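Local atomic coordinates of O-ureido-L-serine synthase (Streptomyces lavendulae, PDB entry 3X44), a protein that uses pyridoxal 5'-phosphate to join hydroxyurea to O-acetyl-L-serine, giving O-ureido-L-serine on the route to the antibiotic D-cycloserine. Residues Gly58-Thr70 / Ala128-Gln142. The protein carries 1 engineered substitution. Sequence-based numbering, arbitrary orientation.
Sequences GLLKPGDTIVECT and ADELAEKYGWFRARQ. With PUS ((E)-O-(carbamoylamino)-N-({3-hydroxy-2-methyl-5-[(phosphonooxy)methyl]pyridin-4-yl}methylidene)-L-serine), chain C.
Q142 and T70 meet on the carboxylate of the O-ureido-L-serine adduct PUS. NE2 of Q142 donates to PUS OT at 2.8 Å, almost straight (174°), and also to C69 O, while T70 OG1 reaches OT at 2.6 Å. Both amide hydrogens are thus engaged, which fixes the flip of the Q142 amide and ties the ligand carboxylate to C69 and T70.

The second shell centres on the buried carboxylate of E68. E68 OE2 takes the backbone N of Q142 on its syn lone pair (2.7 Å). E68 OE1 accepts C69 N on its anti lone pair and R139 NH1 from above the carboxylate plane, a salt bridge of 2.9 Å. The same NH1 donates to V67 O, and a water joins OE1 to R139 NH2. Bends at chi2 and chi3 fold the arginine back, with A128 CB over one guanidinium face; R139 NE binds D129 OD2 (2.7 Å), so the group is held by opposite charges at two points.

Farther along, F138 N to T65 O and V67 N to F138 O form a short parallel pairing. With chi1 at -67°, T65 turns CG2 away from its backbone N and onto W137, 3.4 Å from the centroid of the five-membered ring, a CH-pi contact; Y135 CB sits over the rim of the opposite face, near NE1. On the other side of the sheet, F138 packs on I66 and L60.

Strand 138-139 is the outermost strand, within this chain, of the four-stranded parallel sheet, next to 65-70, which pairs in turn with 88-94. Helix 43-56 packs on F138, helix 73-85 on E68, and helix segment 128-135 runs nearly antiparallel to strand 65-70 (166°) over the V67 face, where L315 of the second subunit touches L131.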
loop_
_atom_site.group_PDB
_atom_site.type_symbol
_atom_site.label_atom_id
_atom_site.label_comp_id
_atom_site.label_asym_id
_atom_site.label_seq_id
_atom_site.Cartn_x
_atom_site.Cartn_y
_atom_site.Cartn_z
ATOM N N GLY A 58 -24.712 -11.345 16.788
ATOM C CA GLY A 58 -25.788 -12.247 16.420
ATOM C C GLY A 58 -27.105 -11.561 16.113
ATOM O O GLY A 58 -28.163 -12.191 16.185
ATOM N N LEU A 59 -27.042 -10.277 15.765
ATOM C CA LEU A 59 -28.231 -9.492 15.442
ATOM C C LEU A 59 -28.560 -9.509 13.952
ATOM O O LEU A 59 -29.625 -9.046 13.542
ATOM C CB LEU A 59 -28.046 -8.040 15.884
ATOM C CG LEU A 59 -27.914 -7.757 17.381
ATOM C CD1 LEU A 59 -27.513 -6.305 17.587
ATOM C CD2 LEU A 59 -29.237 -8.054 18.083
ATOM N N LEU A 60 -27.645 -10.031 13.141
ATOM C CA LEU A 60 -27.857 -10.083 11.699
ATOM C C LEU A 60 -27.588 -11.465 11.137
ATOM O O LEU A 60 -26.588 -12.096 11.463
ATOM C CB LEU A 60 -26.956 -9.070 10.984
ATOM C CG LEU A 60 -27.497 -7.655 10.746
ATOM C CD1 LEU A 60 -26.482 -6.872 9.913
ATOM C CD2 LEU A 60 -28.839 -7.705 10.033
ATOM N N LYS A 61 -28.490 -11.929 10.283
ATOM C CA LYS A 61 -28.356 -13.236 9.660
ATOM C C LYS A 61 -28.654 -13.062 8.177
ATOM O O LYS A 61 -29.360 -12.137 7.787
ATOM C CB LYS A 61 -29.333 -14.231 10.311
ATOM C CG LYS A 61 -30.147 -15.084 9.343
ATOM C CD LYS A 61 -31.187 -15.921 10.080
ATOM C CE LYS A 61 -32.601 -15.374 9.875
ATOM N NZ LYS A 61 -33.011 -14.443 10.969
ATOM N N PRO A 62 -28.100 -13.939 7.327
ATOM C CA PRO A 62 -28.344 -13.833 5.883
ATOM C C PRO A 62 -29.828 -13.705 5.541
ATOM O O PRO A 62 -30.665 -14.445 6.065
ATOM C CB PRO A 62 -27.724 -15.110 5.302
ATOM C CG PRO A 62 -27.357 -15.966 6.475
ATOM C CD PRO A 62 -27.209 -15.062 7.659
ATOM N N GLY A 63 -30.143 -12.759 4.662
ATOM C CA GLY A 63 -31.522 -12.543 4.267
ATOM C C GLY A 63 -32.229 -11.529 5.150
ATOM O O GLY A 63 -33.351 -11.114 4.850
ATOM N N ASP A 64 -31.579 -11.132 6.242
ATOM C CA ASP A 64 -32.160 -10.151 7.158
ATOM C C ASP A 64 -32.285 -8.790 6.476
ATOM O O ASP A 64 -31.556 -8.493 5.526
ATOM C CB ASP A 64 -31.292 -10.012 8.406
ATOM C CG ASP A 64 -31.717 -10.951 9.522
ATOM O OD1 ASP A 64 -30.993 -11.020 10.537
ATOM O OD2 ASP A 64 -32.767 -11.618 9.384
ATOM N N THR A 65 -33.209 -7.969 6.968
ATOM C CA THR A 65 -33.438 -6.644 6.402
ATOM C C THR A 65 -32.936 -5.523 7.317
ATOM O O THR A 65 -33.229 -5.502 8.509
ATOM C CB THR A 65 -34.943 -6.420 6.121
ATOM O OG1 THR A 65 -35.375 -7.299 5.072
ATOM C CG2 THR A 65 -35.197 -4.976 5.709
ATOM N N ILE A 66 -32.187 -4.591 6.740
ATOM C CA ILE A 66 -31.643 -3.464 7.487
ATOM C C ILE A 66 -32.367 -2.190 7.068
ATOM O O ILE A 66 -32.570 -1.945 5.876
ATOM C CB ILE A 66 -30.121 -3.293 7.214
ATOM C CG1 ILE A 66 -29.355 -4.511 7.732
ATOM C CG2 ILE A 66 -29.603 -2.028 7.883
ATOM C CD1 ILE A 66 -28.221 -4.949 6.837
ATOM N N VAL A 67 -32.765 -1.388 8.052
ATOM C CA VAL A 67 -33.464 -0.139 7.773
ATOM C C VAL A 67 -32.768 1.015 8.478
ATOM O O VAL A 67 -32.333 0.881 9.627
ATOM C CB VAL A 67 -34.945 -0.187 8.229
ATOM C CG1 VAL A 67 -35.031 -0.230 9.751
ATOM C CG2 VAL A 67 -35.689 1.029 7.694
ATOM N N GLU A 68 -32.670 2.146 7.787
ATOM C CA GLU A 68 -32.009 3.318 8.349
ATOM C C GLU A 68 -32.485 4.627 7.723
ATOM O O GLU A 68 -32.805 4.680 6.533
ATOM C CB GLU A 68 -30.499 3.187 8.154
ATOM C CG GLU A 68 -29.715 4.397 8.622
ATOM C CD GLU A 68 -29.752 4.547 10.124
ATOM O OE1 GLU A 68 -30.829 4.886 10.662
ATOM O OE2 GLU A 68 -28.707 4.320 10.765
ATOM N N CYS A 69 -32.559 5.674 8.538
ATOM C CA CYS A 69 -32.944 6.996 8.043
ATOM C C CYS A 69 -31.610 7.620 7.666
ATOM O O CYS A 69 -30.690 7.662 8.483
ATOM C CB CYS A 69 -33.609 7.840 9.133
ATOM S SG CYS A 69 -33.721 9.582 8.678
ATOM N N THR A 70 -31.497 8.103 6.439
ATOM C CA THR A 70 -30.228 8.649 5.983
ATOM C C THR A 70 -30.383 9.914 5.145
ATOM O O THR A 70 -31.458 10.173 4.608
ATOM C CB THR A 70 -29.499 7.580 5.133
ATOM O OG1 THR A 70 -28.314 8.131 4.561
ATOM C CG2 THR A 70 -30.410 7.107 4.003
ATOM N N ALA A 128 -38.322 5.174 10.482
ATOM C CA ALA A 128 -37.437 4.019 10.475
ATOM C C ALA A 128 -37.746 3.111 11.672
ATOM O O ALA A 128 -37.818 1.891 11.537
ATOM C CB ALA A 128 -35.994 4.478 10.529
ATOM N N ASP A 129 -37.939 3.717 12.840
ATOM C CA ASP A 129 -38.229 2.958 14.052
ATOM C C ASP A 129 -39.562 2.226 13.940
ATOM O O ASP A 129 -39.675 1.058 14.313
ATOM C CB ASP A 129 -38.249 3.894 15.270
ATOM C CG ASP A 129 -36.852 4.342 15.689
ATOM O OD1 ASP A 129 -36.744 5.345 16.424
ATOM O OD2 ASP A 129 -35.864 3.696 15.286
ATOM N N GLU A 130 -40.568 2.922 13.425
ATOM C CA GLU A 130 -41.893 2.348 13.260
ATOM C C GLU A 130 -41.870 1.154 12.309
ATOM O O GLU A 130 -42.524 0.139 12.561
ATOM C CB GLU A 130 -42.866 3.413 12.742
ATOM C CG GLU A 130 -43.341 4.390 13.821
ATOM C CD GLU A 130 -44.223 5.511 13.275
ATOM O OE1 GLU A 130 -44.483 5.544 12.048
ATOM O OE2 GLU A 130 -44.657 6.362 14.080
ATOM N N LEU A 131 -41.115 1.272 11.218
ATOM C CA LEU A 131 -41.020 0.187 10.244
ATOM C C LEU A 131 -40.365 -1.037 10.854
ATOM O O LEU A 131 -40.785 -2.168 10.618
ATOM C CB LEU A 131 -40.195 0.621 9.033
ATOM C CG LEU A 131 -40.778 1.741 8.185
ATOM C CD1 LEU A 131 -39.733 2.213 7.182
ATOM C CD2 LEU A 131 -42.037 1.241 7.486
ATOM N N ALA A 132 -39.319 -0.802 11.633
ATOM C CA ALA A 132 -38.599 -1.889 12.269
ATOM C C ALA A 132 -39.506 -2.659 13.217
ATOM O O ALA A 132 -39.534 -3.887 13.197
ATOM C CB ALA A 132 -37.391 -1.342 13.023
ATOM N N GLU A 133 -40.254 -1.932 14.041
ATOM C CA GLU A 133 -41.146 -2.556 15.011
ATOM C C GLU A 133 -42.254 -3.355 14.352
ATOM O O GLU A 133 -42.702 -4.371 14.881
ATOM C CB GLU A 133 -41.767 -1.494 15.911
ATOM C CG GLU A 133 -40.768 -0.559 16.549
ATOM C CD GLU A 133 -41.437 0.426 17.479
ATOM O OE1 GLU A 133 -40.904 1.545 17.653
ATOM O OE2 GLU A 133 -42.502 0.075 18.034
ATOM N N LYS A 134 -42.693 -2.887 13.193
ATOM C CA LYS A 134 -43.759 -3.546 12.466
ATOM C C LYS A 134 -43.292 -4.787 11.717
ATOM O O LYS A 134 -44.017 -5.780 11.646
ATOM C CB LYS A 134 -44.398 -2.564 11.480
ATOM C CG LYS A 134 -45.764 -2.989 10.973
ATOM C CD LYS A 134 -46.268 -2.053 9.890
ATOM C CE LYS A 134 -47.643 -2.470 9.391
ATOM N NZ LYS A 134 -48.217 -1.456 8.460
ATOM N N TYR A 135 -42.079 -4.740 11.175
ATOM C CA TYR A 135 -41.564 -5.863 10.400
ATOM C C TYR A 135 -40.361 -6.607 10.976
ATOM O O TYR A 135 -39.932 -7.616 10.413
ATOM C CB TYR A 135 -41.257 -5.386 8.983
ATOM C CG TYR A 135 -42.429 -4.674 8.348
ATOM C CD1 TYR A 135 -42.485 -3.279 8.303
ATOM C CD2 TYR A 135 -43.497 -5.398 7.812
ATOM C CE1 TYR A 135 -43.579 -2.624 7.738
ATOM C CE2 TYR A 135 -44.593 -4.748 7.246
ATOM C CZ TYR A 135 -44.625 -3.366 7.213
ATOM O OH TYR A 135 -45.704 -2.730 6.648
ATOM N N GLY A 136 -39.821 -6.113 12.086
ATOM C CA GLY A 136 -38.686 -6.766 12.722
ATOM C C GLY A 136 -37.319 -6.514 12.105
ATOM O O GLY A 136 -36.344 -7.188 12.445
ATOM N N TRP A 137 -37.239 -5.542 11.202
ATOM C CA TRP A 137 -35.978 -5.220 10.539
ATOM C C TRP A 137 -34.936 -4.700 11.517
ATOM O O TRP A 137 -35.277 -4.169 12.575
ATOM C CB TRP A 137 -36.220 -4.176 9.456
ATOM C CG TRP A 137 -37.241 -4.589 8.461
ATOM C CD1 TRP A 137 -37.642 -5.866 8.171
ATOM C CD2 TRP A 137 -37.972 -3.727 7.584
ATOM N NE1 TRP A 137 -38.576 -5.848 7.161
ATOM C CE2 TRP A 137 -38.797 -4.549 6.782
ATOM C CE3 TRP A 137 -38.009 -2.339 7.395
ATOM C CZ2 TRP A 137 -39.649 -4.028 5.807
ATOM C CZ3 TRP A 137 -38.858 -1.822 6.424
ATOM C CH2 TRP A 137 -39.666 -2.667 5.641
ATOM N N PHE A 138 -33.664 -4.858 11.163
ATOM C CA PHE A 138 -32.566 -4.393 12.009
ATOM C C PHE A 138 -32.374 -2.900 11.780
ATOM O O PHE A 138 -32.420 -2.434 10.642
ATOM C CB PHE A 138 -31.280 -5.152 11.661
ATOM C CG PHE A 138 -30.040 -4.591 12.306
ATOM C CD1 PHE A 138 -29.765 -4.833 13.651
ATOM C CD2 PHE A 138 -29.144 -3.822 11.568
ATOM C CE1 PHE A 138 -28.614 -4.315 14.250
ATOM C CE2 PHE A 138 -27.995 -3.303 12.157
ATOM C CZ PHE A 138 -27.730 -3.549 13.500
ATOM N N ARG A 139 -32.177 -2.152 12.861
ATOM C CA ARG A 139 -31.965 -0.713 12.771
ATOM C C ARG A 139 -30.480 -0.418 12.952
ATOM O O ARG A 139 -29.882 -0.824 13.945
ATOM C CB ARG A 139 -32.754 0.024 13.862
ATOM C CG ARG A 139 -34.261 0.038 13.668
ATOM C CD ARG A 139 -34.707 1.232 12.838
ATOM N NE ARG A 139 -34.318 2.505 13.443
ATOM C CZ ARG A 139 -33.388 3.313 12.945
ATOM N NH1 ARG A 139 -32.748 2.982 11.830
ATOM N NH2 ARG A 139 -33.099 4.449 13.562
ATOM N N ALA A 140 -29.884 0.282 11.995
ATOM C CA ALA A 140 -28.473 0.619 12.104
ATOM C C ALA A 140 -28.265 1.663 13.206
ATOM O O ALA A 140 -27.216 1.693 13.843
ATOM C CB ALA A 140 -27.951 1.147 10.764
ATOM N N ARG A 141 -29.276 2.497 13.435
ATOM C CA ARG A 141 -29.214 3.563 14.449
ATOM C C ARG A 141 -27.896 4.312 14.362
ATOM O O ARG A 141 -27.185 4.437 15.355
ATOM C CB ARG A 141 -29.369 2.983 15.861
ATOM C CG ARG A 141 -30.497 1.994 16.002
ATOM C CD ARG A 141 -30.971 1.898 17.447
ATOM N NE ARG A 141 -32.290 1.272 17.519
ATOM C CZ ARG A 141 -33.444 1.928 17.410
ATOM N NH1 ARG A 141 -33.453 3.243 17.226
ATOM N NH2 ARG A 141 -34.592 1.268 17.474
ATOM N N GLN A 142 -27.582 4.826 13.176
ATOM C CA GLN A 142 -26.323 5.528 12.968
ATOM C C GLN A 142 -26.031 6.695 13.910
ATOM O O GLN A 142 -24.870 7.031 14.134
ATOM C CB GLN A 142 -26.213 5.992 11.503
ATOM C CG GLN A 142 -27.239 7.033 11.047
ATOM C CD GLN A 142 -26.786 7.758 9.783
ATOM O OE1 GLN A 142 -25.591 7.975 9.580
ATOM N NE2 GLN A 142 -27.738 8.129 8.928
HETATM N N PUS C . -24.081 11.276 6.229
HETATM C CA PUS C . -25.002 10.379 7.036
HETATM C CB PUS C . -25.766 11.184 8.146
HETATM O OG PUS C . -26.582 12.274 7.520
HETATM N ND PUS C . -27.781 12.532 8.285
HETATM C CE PUS C . -28.019 13.776 8.755
HETATM N NZ2 PUS C . -27.012 14.661 8.869
HETATM O OZ1 PUS C . -29.122 14.093 9.071
HETATM C C PUS C . -26.022 9.726 6.077
HETATM O O PUS C . -25.764 9.649 4.908
HETATM O OT PUS C . -27.068 9.295 6.499
HETATM C C2 PUS C . -21.493 14.055 3.913
HETATM C C3 PUS C . -22.293 13.024 4.599
HETATM C C4 PUS C . -22.188 12.900 6.057
HETATM C C5 PUS C . -21.269 13.789 6.778
HETATM C C6 PUS C . -20.505 14.779 6.004
HETATM C C2A PUS C . -21.606 14.239 2.426
HETATM C C4A PUS C . -23.120 11.994 6.833
HETATM C C5A PUS C . -21.105 13.708 8.288
HETATM N N1 PUS C . -20.650 14.872 4.637
HETATM O O3 PUS C . -23.056 12.173 3.886
HETATM O O1P PUS C . -21.941 11.378 10.070
HETATM O O2P PUS C . -19.625 11.089 10.449
HETATM O O3P PUS C . -20.658 13.163 10.981
HETATM O O4P PUS C . -20.346 12.510 8.664
HETATM P P PUS C . -20.649 12.037 10.046
HETATM O O HOH W 1 -31.325 6.489 12.577
#